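Local coordinates for tengpin (Thermoanaerobacter tengcongensis, PDB 2VH4), which probably inhibits serine-type endopeptidases as a member of the serpin family, and here adopts a latent conformation within a loop C-sheet polymer, at residues A[48-53]-A[337-342]; A[272-277]-A[324-329]. All coordinates share one frame; numbering follows the deposited sequence.

Contact 1 (A[48-53]-A[337-342])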
ATOM      1  N   LEU A  48       4.031   6.035  -1.899  1.00  7.60           N
ATOM      2  CA  LEU A  48       4.939   6.431  -2.975  1.00  7.43           C
ATOM      3  C   LEU A  48       4.195   7.058  -4.154  1.00  8.06           C
ATOM      4  O   LEU A  48       4.598   8.109  -4.660  1.00  8.28           O
ATOM      5  CB  LEU A  48       5.831   5.260  -3.417  1.00  6.28           C
ATOM      6  CG  LEU A  48       6.868   4.805  -2.381  1.00  5.92           C
ATOM      7  CD1 LEU A  48       7.383   3.405  -2.677  1.00  3.42           C
ATOM      8  CD2 LEU A  48       8.037   5.788  -2.253  1.00  6.42           C
ATOM      9  N   ALA A  49       3.100   6.429  -4.574  1.00  8.73           N
ATOM     10  CA  ALA A  49       2.307   6.945  -5.691  1.00  9.66           C
ATOM     11  C   ALA A  49       1.725   8.321  -5.374  1.00  9.52           C
ATOM     12  O   ALA A  49       1.663   9.191  -6.248  1.00  9.76           O
ATOM     13  CB  ALA A  49       1.205   5.967  -6.062  1.00  9.92           C
ATOM     14  N   LEU A  50       1.316   8.513  -4.121  1.00  9.16           N
ATOM     15  CA  LEU A  50       0.752   9.787  -3.678  1.00  8.11           C
ATOM     16  C   LEU A  50       1.821  10.851  -3.409  1.00  7.21           C
ATOM     17  O   LEU A  50       1.575  12.036  -3.613  1.00  6.24           O
ATOM     18  CB  LEU A  50      -0.148   9.594  -2.454  1.00  7.50           C
ATOM     19  CG  LEU A  50      -1.452   8.838  -2.718  1.00  8.95           C
ATOM     20  CD1 LEU A  50      -2.063   8.332  -1.401  1.00  6.34           C
ATOM     21  CD2 LEU A  50      -2.449   9.697  -3.525  1.00  6.65           C
ATOM     22  N   ALA A  51       2.998  10.421  -2.956  1.00  6.97           N
ATOM     23  CA  ALA A  51       4.130  11.334  -2.754  1.00  6.86           C
ATOM     24  C   ALA A  51       4.602  11.903  -4.088  1.00  7.27           C
ATOM     25  O   ALA A  51       4.920  13.090  -4.181  1.00  8.16           O
ATOM     26  CB  ALA A  51       5.277  10.643  -2.032  1.00  4.02           C
ATOM     27  N   MET A  52       4.639  11.056  -5.112  1.00  7.02           N
ATOM     28  CA  MET A  52       4.961  11.499  -6.463  1.00  8.85           C
ATOM     29  C   MET A  52       3.971  12.555  -6.935  1.00  9.07           C
ATOM     30  O   MET A  52       4.369  13.563  -7.519  1.00 10.81           O
ATOM     31  CB  MET A  52       4.947  10.327  -7.444  1.00  9.09           C
ATOM     32  CG  MET A  52       6.164   9.413  -7.365  1.00 10.41           C
ATOM     33  SD  MET A  52       6.346   8.401  -8.847  1.00 11.85           S
ATOM     34  CE  MET A  52       4.997   7.224  -8.665  1.00 10.13           C
ATOM     35  N   THR A  53       2.688  12.323  -6.665  1.00  8.01           N
ATOM     36  CA  THR A  53       1.616  13.183  -7.159  1.00  6.68           C
ATOM     37  C   THR A  53       1.605  14.518  -6.423  1.00  6.62           C
ATOM     38  O   THR A  53       1.367  15.567  -7.031  1.00  5.70           O
ATOM     39  CB  THR A  53       0.239  12.488  -7.049  1.00  7.22           C
ATOM     40  OG1 THR A  53       0.297  11.203  -7.687  1.00  5.18           O
ATOM     41  CG2 THR A  53      -0.851  13.331  -7.703  1.00  4.26           C
ATOM     42  N   THR A 337      -0.434   0.851  -7.005  1.00 10.89           N
ATOM     43  CA  THR A 337      -1.228   2.061  -6.823  1.00 10.83           C
ATOM     44  C   THR A 337      -1.102   2.925  -8.073  1.00 10.40           C
ATOM     45  O   THR A 337      -0.006   3.374  -8.420  1.00  9.79           O
ATOM     46  CB  THR A 337      -0.784   2.876  -5.585  1.00 11.24           C
ATOM     47  OG1 THR A 337      -0.708   2.022  -4.436  1.00 15.08           O
ATOM     48  CG2 THR A 337      -1.769   4.010  -5.301  1.00 11.44           C
ATOM     49  N   SER A 338      -2.220   3.148  -8.757  1.00 10.53           N
ATOM     50  CA  SER A 338      -2.232   4.082  -9.881  1.00 11.25           C
ATOM     51  C   SER A 338      -3.084   5.308  -9.547  1.00 10.11           C
ATOM     52  O   SER A 338      -4.212   5.181  -9.062  1.00 10.11           O
ATOM     53  CB  SER A 338      -2.671   3.402 -11.191  1.00 11.33           C
ATOM     54  OG  SER A 338      -3.971   3.799 -11.593  1.00 17.89           O
ATOM     55  N   VAL A 339      -2.510   6.485  -9.786  1.00  8.86           N
ATOM     56  CA  VAL A 339      -3.179   7.761  -9.562  1.00  8.66           C
ATOM     57  C   VAL A 339      -3.554   8.357 -10.923  1.00  8.45           C
ATOM     58  O   VAL A 339      -2.693   8.559 -11.776  1.00  7.52           O
ATOM     59  CB  VAL A 339      -2.266   8.724  -8.759  1.00  9.49           C
ATOM     60  CG1 VAL A 339      -2.928  10.084  -8.544  1.00  4.72           C
ATOM     61  CG2 VAL A 339      -1.872   8.088  -7.424  1.00  9.36           C
ATOM     62  N   ASP A 340      -4.842   8.621 -11.123  1.00  9.85           N
ATOM     63  CA  ASP A 340      -5.341   9.045 -12.429  1.00 11.17           C
ATOM     64  C   ASP A 340      -5.653  10.542 -12.501  1.00 11.28           C
ATOM     65  O   ASP A 340      -6.571  11.036 -11.834  1.00 11.07           O
ATOM     66  CB  ASP A 340      -6.560   8.211 -12.841  1.00 12.07           C
ATOM     67  CG  ASP A 340      -6.950   8.416 -14.301  1.00 17.55           C
ATOM     68  OD1 ASP A 340      -6.442   9.370 -14.942  1.00 16.99           O
ATOM     69  OD2 ASP A 340      -7.764   7.612 -14.813  1.00 19.78           O
ATOM     70  N   ILE A 341      -4.878  11.241 -13.332  1.00 10.60           N
ATOM     71  CA  ILE A 341      -5.012  12.681 -13.546  1.00 10.22           C
ATOM     72  C   ILE A 341      -5.832  12.968 -14.812  1.00 10.84           C
ATOM     73  O   ILE A 341      -5.426  12.612 -15.927  1.00 10.62           O
ATOM     74  CB  ILE A 341      -3.617  13.373 -13.625  1.00  8.63           C
ATOM     75  CG1 ILE A 341      -2.791  13.102 -12.357  1.00 10.95           C
ATOM     76  CG2 ILE A 341      -3.753  14.865 -13.881  1.00  6.71           C
ATOM     77  CD1 ILE A 341      -3.378  13.639 -11.043  1.00  8.16           C
ATOM     78  N   THR A 342      -6.979  13.619 -14.630  1.00 11.45           N
ATOM     79  CA  THR A 342      -7.928  13.825 -15.727  1.00 12.29           C
ATOM     80  C   THR A 342      -8.495  15.245 -15.777  1.00 12.73           C
ATOM     81  O   THR A 342      -8.402  15.996 -14.809  1.00 11.97           O
ATOM     82  CB  THR A 342      -9.076  12.784 -15.683  1.00 12.31           C
ATOM     83  OG1 THR A 342      -9.776  12.782 -16.936  1.00 11.92           O
ATOM     84  CG2 THR A 342     -10.042  13.089 -14.560  1.00 10.15           C
TER

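Contact 2 (A[272-277]-A[324-329])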
ATOM      1  N   PRO A 272      -3.750 -19.111   9.382  1.00 10.59           N
ATOM      2  CA  PRO A 272      -4.546 -19.533   8.232  1.00  9.74           C
ATOM      3  C   PRO A 272      -3.779 -19.384   6.922  1.00  9.93           C
ATOM      4  O   PRO A 272      -3.067 -18.394   6.715  1.00  9.44           O
ATOM      5  CB  PRO A 272      -5.738 -18.568   8.256  1.00  9.61           C
ATOM      6  CG  PRO A 272      -5.240 -17.369   8.982  1.00  7.79           C
ATOM      7  CD  PRO A 272      -4.351 -17.942  10.048  1.00 10.58           C
ATOM      8  N   LYS A 273      -3.925 -20.381   6.059  1.00  9.83           N
ATOM      9  CA  LYS A 273      -3.393 -20.340   4.713  1.00 10.12           C
ATOM     10  C   LYS A 273      -4.405 -19.565   3.878  1.00  9.72           C
ATOM     11  O   LYS A 273      -5.603 -19.825   3.961  1.00 10.54           O
ATOM     12  CB  LYS A 273      -3.229 -21.771   4.196  1.00 10.91           C
ATOM     13  CG  LYS A 273      -2.529 -21.929   2.858  1.00 13.25           C
ATOM     14  CD  LYS A 273      -2.175 -23.394   2.629  1.00 16.80           C
ATOM     15  CE  LYS A 273      -1.668 -23.637   1.219  1.00 17.95           C
ATOM     16  NZ  LYS A 273      -1.290 -25.057   1.024  1.00 20.03           N
ATOM     17  N   PHE A 274      -3.934 -18.589   3.106  1.00  9.52           N
ATOM     18  CA  PHE A 274      -4.829 -17.792   2.263  1.00  8.35           C
ATOM     19  C   PHE A 274      -4.166 -17.235   1.021  1.00  8.01           C
ATOM     20  O   PHE A 274      -2.964 -16.948   1.005  1.00  7.68           O
ATOM     21  CB  PHE A 274      -5.530 -16.674   3.049  1.00  7.89           C
ATOM     22  CG  PHE A 274      -4.596 -15.739   3.781  1.00  9.57           C
ATOM     23  CD1 PHE A 274      -4.058 -14.625   3.144  1.00  6.97           C
ATOM     24  CD2 PHE A 274      -4.294 -15.950   5.126  1.00 10.88           C
ATOM     25  CE1 PHE A 274      -3.212 -13.743   3.829  1.00  8.31           C
ATOM     26  CE2 PHE A 274      -3.446 -15.073   5.818  1.00 11.90           C
ATOM     27  CZ  PHE A 274      -2.906 -13.969   5.162  1.00  8.34           C
ATOM     28  N   LYS A 275      -4.975 -17.104  -0.024  1.00  8.00           N
ATOM     29  CA  LYS A 275      -4.539 -16.564  -1.296  1.00  8.60           C
ATOM     30  C   LYS A 275      -5.702 -15.818  -1.933  1.00  8.86           C
ATOM     31  O   LYS A 275      -6.746 -16.414  -2.204  1.00  8.34           O
ATOM     32  CB  LYS A 275      -4.054 -17.686  -2.222  1.00  8.00           C
ATOM     33  CG  LYS A 275      -3.726 -17.225  -3.629  1.00  7.26           C
ATOM     34  CD  LYS A 275      -3.217 -18.368  -4.492  1.00  9.02           C
ATOM     35  CE  LYS A 275      -3.020 -17.924  -5.927  1.00  7.60           C
ATOM     36  NZ  LYS A 275      -4.321 -17.887  -6.662  1.00 11.60           N
ATOM     37  N   TYR A 276      -5.522 -14.521  -2.173  1.00  8.75           N
ATOM     38  CA  TYR A 276      -6.563 -13.729  -2.825  1.00 10.31           C
ATOM     39  C   TYR A 276      -6.045 -12.467  -3.511  1.00 10.63           C
ATOM     40  O   TYR A 276      -4.907 -12.047  -3.297  1.00 11.03           O
ATOM     41  CB  TYR A 276      -7.689 -13.371  -1.830  1.00  9.75           C
ATOM     42  CG  TYR A 276      -7.237 -12.581  -0.615  1.00  9.91           C
ATOM     43  CD1 TYR A 276      -7.162 -11.183  -0.652  1.00  6.74           C
ATOM     44  CD2 TYR A 276      -6.891 -13.232   0.573  1.00  8.77           C
ATOM     45  CE1 TYR A 276      -6.752 -10.458   0.449  1.00  3.88           C
ATOM     46  CE2 TYR A 276      -6.478 -12.515   1.678  1.00  7.14           C
ATOM     47  CZ  TYR A 276      -6.414 -11.128   1.612  1.00  8.27           C
ATOM     48  OH  TYR A 276      -6.008 -10.416   2.716  1.00  9.76           O
ATOM     49  N   GLU A 277      -6.906 -11.887  -4.345  1.00 10.98           N
ATOM     50  CA  GLU A 277      -6.701 -10.564  -4.926  1.00 11.49           C
ATOM     51  C   GLU A 277      -7.714  -9.605  -4.322  1.00 10.16           C
ATOM     52  O   GLU A 277      -8.792 -10.022  -3.884  1.00  9.49           O
ATOM     53  CB  GLU A 277      -6.885 -10.603  -6.438  1.00 12.10           C
ATOM     54  CG  GLU A 277      -5.892 -11.488  -7.165  1.00 17.67           C
ATOM     55  CD  GLU A 277      -6.280 -11.728  -8.605  1.00 21.06           C
ATOM     56  OE1 GLU A 277      -7.480 -11.582  -8.928  1.00 25.60           O
ATOM     57  OE2 GLU A 277      -5.386 -12.065  -9.414  1.00 21.61           O
ATOM     58  N   ILE A 324      -1.977 -11.519  -2.365  1.00  7.21           N
ATOM     59  CA  ILE A 324      -1.147 -12.196  -1.361  1.00  5.39           C
ATOM     60  C   ILE A 324      -1.372 -13.707  -1.370  1.00  4.20           C
ATOM     61  O   ILE A 324      -2.476 -14.169  -1.643  1.00  4.52           O
ATOM     62  CB  ILE A 324      -1.355 -11.603   0.059  1.00  5.26           C
ATOM     63  CG1 ILE A 324      -0.315 -12.156   1.044  1.00  4.14           C
ATOM     64  CG2 ILE A 324      -2.818 -11.805   0.543  1.00  6.42           C
ATOM     65  CD1 ILE A 324      -0.184 -11.354   2.334  1.00  3.49           C
ATOM     66  N   SER A 325      -0.315 -14.464  -1.099  1.00  3.97           N
ATOM     67  CA  SER A 325      -0.426 -15.907  -0.877  1.00  3.48           C
ATOM     68  C   SER A 325       0.425 -16.312   0.312  1.00  4.67           C
ATOM     69  O   SER A 325       1.654 -16.259   0.254  1.00  5.43           O
ATOM     70  CB  SER A 325      -0.004 -16.697  -2.114  1.00  3.61           C
ATOM     71  OG  SER A 325      -0.327 -18.072  -1.974  1.00  3.15           O
ATOM     72  N   VAL A 326      -0.236 -16.694   1.399  1.00  4.46           N
ATOM     73  CA  VAL A 326       0.454 -17.187   2.582  1.00  5.38           C
ATOM     74  C   VAL A 326       0.279 -18.704   2.644  1.00  6.01           C
ATOM     75  O   VAL A 326      -0.838 -19.204   2.782  1.00  6.08           O
ATOM     76  CB  VAL A 326      -0.060 -16.508   3.887  1.00  5.58           C
ATOM     77  CG1 VAL A 326       0.527 -17.184   5.116  1.00  4.52           C
ATOM     78  CG2 VAL A 326       0.278 -15.012   3.889  1.00  7.36           C
ATOM     79  N   ASP A 327       1.394 -19.419   2.530  1.00  5.24           N
ATOM     80  CA  ASP A 327       1.393 -20.864   2.542  1.00  6.07           C
ATOM     81  C   ASP A 327       2.493 -21.398   3.466  1.00  6.57           C
ATOM     82  O   ASP A 327       3.023 -20.662   4.308  1.00  7.30           O
ATOM     83  CB  ASP A 327       1.560 -21.399   1.116  1.00  6.85           C
ATOM     84  CG  ASP A 327       2.946 -21.127   0.534  1.00 12.07           C
ATOM     85  OD1 ASP A 327       3.707 -20.291   1.077  1.00 16.54           O
ATOM     86  OD2 ASP A 327       3.280 -21.762  -0.482  1.00 14.03           O
ATOM     87  N   GLU A 328       2.836 -22.670   3.281  1.00  5.63           N
ATOM     88  CA  GLU A 328       3.769 -23.397   4.142  1.00  4.77           C
ATOM     89  C   GLU A 328       5.215 -22.943   3.991  1.00  5.06           C
ATOM     90  O   GLU A 328       6.021 -23.105   4.906  1.00  4.67           O
ATOM     91  CB  GLU A 328       3.678 -24.894   3.852  1.00  3.00           C
ATOM     92  CG  GLU A 328       2.340 -25.518   4.240  1.00  4.54           C
ATOM     93  CD  GLU A 328       1.265 -25.396   3.173  1.00  4.86           C
ATOM     94  OE1 GLU A 328       1.472 -24.711   2.150  1.00  6.34           O
ATOM     95  OE2 GLU A 328       0.198 -26.001   3.361  1.00  7.95           O
ATOM     96  N   LEU A 329       5.532 -22.357   2.843  1.00  5.46           N
ATOM     97  CA  LEU A 329       6.912 -22.038   2.517  1.00  7.25           C
ATOM     98  C   LEU A 329       7.241 -20.569   2.736  1.00  7.73           C
ATOM     99  O   LEU A 329       8.391 -20.226   3.004  1.00  7.56           O
ATOM    100  CB  LEU A 329       7.221 -22.460   1.079  1.00  7.95           C
ATOM    101  CG  LEU A 329       6.987 -23.961   0.857  1.00 11.47           C
ATOM    102  CD1 LEU A 329       6.522 -24.252  -0.563  1.00 13.93           C
ATOM    103  CD2 LEU A 329       8.228 -24.784   1.220  1.00 12.61           C
TER

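Contact 1 (A[48-53]-A[337-342])
With chi1 at -53°, Thr53 sets CG2 anti to its backbone N and turns OG1 back along the helix, while Val339, at chi1 178°, spreads both methyls toward the helix. The two side chains therefore meet tip to tip: Val339 CG1 lies 3.5 Å from Thr53 OG1 and 3.9 Å from Thr53 CG2. The hydroxyl does not face the valine unpaired, since Thr53 OG1 donates to Ala49 O at 2.8 Å, with a C=O...donor angle of 152°. That bond spans one helical turn and fixes the rotation of the threonine.

One turn back, the methyl of Ala49 presses on the strand, its CB 3.6 Å from Thr337 CG2 and 4.0 Å from Val339 CG2. Leu50 CD2 reaches Val339 CG2 at 4.3 Å, and Thr53 CG2 meets Ile341 CD1 at 4.2 Å. Alternate residues of the strand, Thr337, Val339 and Ile341, thus point at the helix. Just beyond the two segments, Thr337 OG1 hydrogen-bonds to Ser45 OG of the same helix and to His320 ND1 of strand 314-326.

As in other latent serpins, strand 330-342 is the inserted reactive-centre loop, bonded between strands 164-177 and 314-326 and lying over helix 43-54. No hydrogen bond joins residues 48-53 to 337-342: here the contact is made mostly of methyl groups, the hydroxyl of Thr53 being satisfied by Ala49 O, while a polar tie between strand and helix runs through Thr337 and Ser45.

Contact 2 (A[272-277]-A[324-329])
Phe274 and Val326 form a hydrogen-bonded antiparallel pair, and Tyr276 with Ile324 forms the next; Lys275 and Ser325 make the non-hydrogen-bonded pair between them. Among the four backbone bonds, Val326 N to Phe274 O is the shortest, 2.8 Å with an N-H...acceptor angle of 161°. Phe274 N to Val326 O is longer, at 3.2 Å. Beside the middle pair, Lys275 CA makes a CA-H...O contact with Ile324 O at 3.2 Å.

Ring packing occupies the face bearing Phe274, Tyr276, Ile324 and Val326. Val326 CB sits over the centre of the Phe274 ring, 4.1 Å from its centroid, and Ile324 CG2 touches that ring's edge at CE1. The same methyl lies over a face of Tyr276, 4.0 Å from the centroid and offset toward the rim, so CG2 is wedged between two aromatic rings. In both aromatic residues CG lies between the backbone N and the carbonyl carbon (chi1 55° in Phe274, 59° in Tyr276), which lays Phe274 alongside Val326 and Tyr276 alongside Ile324. Phe361 packs against both rings, and Tyr276 OH bonds to Ser39 O.

Electrostatics closes the end at Glu328. The extended Lys273 crosses Glu328 and brings NZ to OE1 at 3.0 Å and to OE2 at 2.9 Å, each oxygen using its syn lone pair. Lys184 is a second partner for OE2. A methionine in place of Lys273 would probably leave Glu328 OE1 without this partner and the carboxylate less firmly oriented, with Lys184 still at OE2.

Strand 263-281 here borders strand 314-326 in the large A sheet of the serpin fold. Backbone bonds set the register, apolar groups fill the buried face, and a two-pronged salt bridge ties the turn after strand 314-326 back to its neighbour.

In the fold
Strands 314-326 and 330-342 follow one another in the chain, and through these neighbouring strands contacts 1 and 2 reach the same sheet, although their centres lie 28 Å apart on opposite sides of the chain's centre. Contact 1, about 12 Å from that centre, is wholly buried and joins the sheet to a helix beneath it. Contact 2, about 18 Å out, lies within the sheet and combines a buried apolar face with charged groups of mixed exposure. Their chemistry follows: methyl packing with no hydrogen bond between 48-53 and 337-342, against backbone hydrogen bonding, CH-pi contacts and a salt bridge from Lys273 to the loop after strand 314-326. Contact 2 falls inside the chain loop that contact 1 closes.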